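Local coordinates for flavin-dependent thymidylate synthase (Thermus thermophilus, PDB 6J61), which probably catalyses the reductive methylation of dUMP to dTMP with methylenetetrahydrofolate as methyl donor and NADPH and reduced FAD as reductant, working as a homotetramer, at residues 100-105 and 134-139. Numbering follows the deposited sequence.
Sequences EEFYEP and KVQQEA
Phe-102 and Gln-136 share the same first torsion, CG lying opposite the carbonyl carbon (chi1 -65° in Gln-136), and with the glutamine fully extended beyond CG this sends ring and amide each toward the other's segment. The two side chains overlap alongside one another, running antiparallel. CB of Gln-136 sits over the centre of one face of the Phe-102 ring, 4.3 Å from the centroid, a CH-pi contact only 9° off the ring normal. The amide then carries on past the ring toward the base of the phenylalanine, nearly parallel to it with the planes 17° apart; Gln-136 NE2 comes to 3.3 Å from Phe-102 CB and 3.6 Å from its CG. Glu-104 meets the amide by its CG, 3.8 Å from Gln-136 OE1, its carboxylate turned square to the amide plane. That carboxylate is held by a salt bridge to Arg-133, one turn back on the helix, while Gln-136 OE1 takes a weak hydrogen bond from Asn-163. Within the ThyX family region, the contact packs the loop after strand 87-90, an outermost strand of this chain's antiparallel sheet, against helix 132-148, whose Val-135 and Glu-138 also pack on a second subunit of the tetramer. Pro-161 and Tyr-140 add to the packing round Phe-102, and backbone hydrogen bonds pair Glu-101 with Tyr-165 and Tyr-103 with Asn-163. An alanine in place of Gln-136 would keep CB over the ring but would probably leave a gap beside Phe-102 CB and Glu-104 CG and take away the weak bond to Asn-163 ND2.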
# COMPACT_ATOMS: atom_id res chain seq x y z
N GLU A 100 31.37 2.43 -14.51
CA GLU A 100 31.17 3.10 -15.79
C GLU A 100 30.47 2.22 -16.82
O GLU A 100 31.04 1.90 -17.88
CB GLU A 100 32.50 3.58 -16.38
CG GLU A 100 32.29 4.43 -17.62
CD GLU A 100 33.56 4.67 -18.39
OE1 GLU A 100 34.50 5.26 -17.82
OE2 GLU A 100 33.61 4.28 -19.57
N GLU A 101 29.24 1.82 -16.52
CA GLU A 101 28.50 0.99 -17.44
C GLU A 101 27.30 1.76 -17.97
O GLU A 101 26.48 2.26 -17.20
CB GLU A 101 28.06 -0.30 -16.75
CG GLU A 101 29.20 -1.26 -16.48
CD GLU A 101 28.78 -2.45 -15.65
OE1 GLU A 101 29.55 -3.42 -15.57
OE2 GLU A 101 27.68 -2.42 -15.06
N PHE A 102 27.22 1.87 -19.29
CA PHE A 102 26.13 2.59 -19.91
C PHE A 102 25.39 1.76 -20.93
O PHE A 102 25.97 0.89 -21.59
CB PHE A 102 26.64 3.85 -20.59
CG PHE A 102 27.28 4.82 -19.65
CD1 PHE A 102 28.58 4.64 -19.22
CD2 PHE A 102 26.57 5.93 -19.19
CE1 PHE A 102 29.18 5.54 -18.35
CE2 PHE A 102 27.15 6.83 -18.32
CZ PHE A 102 28.47 6.64 -17.90
N TYR A 103 24.10 2.03 -21.05
CA TYR A 103 23.26 1.34 -22.00
C TYR A 103 23.38 2.00 -23.38
O TYR A 103 22.93 3.13 -23.58
CB TYR A 103 21.80 1.40 -21.56
CG TYR A 103 20.84 1.20 -22.69
CD1 TYR A 103 20.84 0.01 -23.43
CD2 TYR A 103 19.93 2.20 -23.04
CE1 TYR A 103 19.95 -0.18 -24.48
CE2 TYR A 103 19.03 2.02 -24.09
CZ TYR A 103 19.04 0.82 -24.81
OH TYR A 103 18.14 0.62 -25.82
N GLU A 104 23.99 1.29 -24.32
CA GLU A 104 24.12 1.82 -25.66
C GLU A 104 23.13 1.06 -26.53
O GLU A 104 23.29 -0.13 -26.77
CB GLU A 104 25.57 1.68 -26.14
CG GLU A 104 26.55 2.48 -25.28
CD GLU A 104 27.96 2.53 -25.86
OE1 GLU A 104 28.11 2.93 -27.04
OE2 GLU A 104 28.92 2.18 -25.13
N PRO A 105 22.09 1.74 -27.00
CA PRO A 105 21.06 1.13 -27.84
C PRO A 105 21.61 0.45 -29.09
O PRO A 105 22.68 0.79 -29.58
CB PRO A 105 20.15 2.30 -28.17
CG PRO A 105 21.09 3.45 -28.20
CD PRO A 105 21.93 3.21 -26.98
N LYS A 134 29.96 10.12 -26.78
CA LYS A 134 30.72 11.31 -26.41
C LYS A 134 30.31 11.84 -25.04
O LYS A 134 31.12 11.89 -24.11
CB LYS A 134 30.51 12.39 -27.47
CG LYS A 134 31.74 13.25 -27.75
CD LYS A 134 32.12 14.12 -26.56
CE LYS A 134 33.33 15.01 -26.91
NZ LYS A 134 34.59 14.24 -27.21
N VAL A 135 29.04 12.23 -24.91
CA VAL A 135 28.54 12.77 -23.65
C VAL A 135 28.71 11.78 -22.49
O VAL A 135 28.89 12.18 -21.35
CB VAL A 135 27.05 13.21 -23.76
CG1 VAL A 135 26.73 13.56 -25.19
CG2 VAL A 135 26.13 12.13 -23.23
N GLN A 136 28.65 10.48 -22.79
CA GLN A 136 28.84 9.50 -21.74
C GLN A 136 30.28 9.64 -21.25
O GLN A 136 30.56 9.56 -20.05
CB GLN A 136 28.64 8.07 -22.26
CG GLN A 136 27.25 7.76 -22.74
CD GLN A 136 27.11 6.33 -23.23
OE1 GLN A 136 26.08 5.95 -23.79
NE2 GLN A 136 28.15 5.54 -23.03
N GLN A 137 31.18 9.86 -22.20
CA GLN A 137 32.59 10.00 -21.87
C GLN A 137 32.86 11.28 -21.08
O GLN A 137 33.38 11.22 -19.96
CB GLN A 137 33.44 9.98 -23.16
CG GLN A 137 34.84 9.41 -22.94
CD GLN A 137 35.65 9.29 -24.22
OE1 GLN A 137 36.19 10.28 -24.74
NE2 GLN A 137 35.74 8.07 -24.75
N GLU A 138 32.51 12.42 -21.66
CA GLU A 138 32.72 13.70 -21.00
C GLU A 138 32.19 13.58 -19.58
O GLU A 138 32.92 13.82 -18.60
CB GLU A 138 31.97 14.82 -21.73
CG GLU A 138 32.40 15.04 -23.18
CD GLU A 138 33.84 15.50 -23.30
OE1 GLU A 138 34.46 15.28 -24.37
OE2 GLU A 138 34.36 16.09 -22.33
N ALA A 139 30.93 13.18 -19.48
CA ALA A 139 30.26 13.02 -18.20
C ALA A 139 31.01 12.09 -17.26
O ALA A 139 31.23 12.44 -16.10
CB ALA A 139 28.84 12.52 -18.41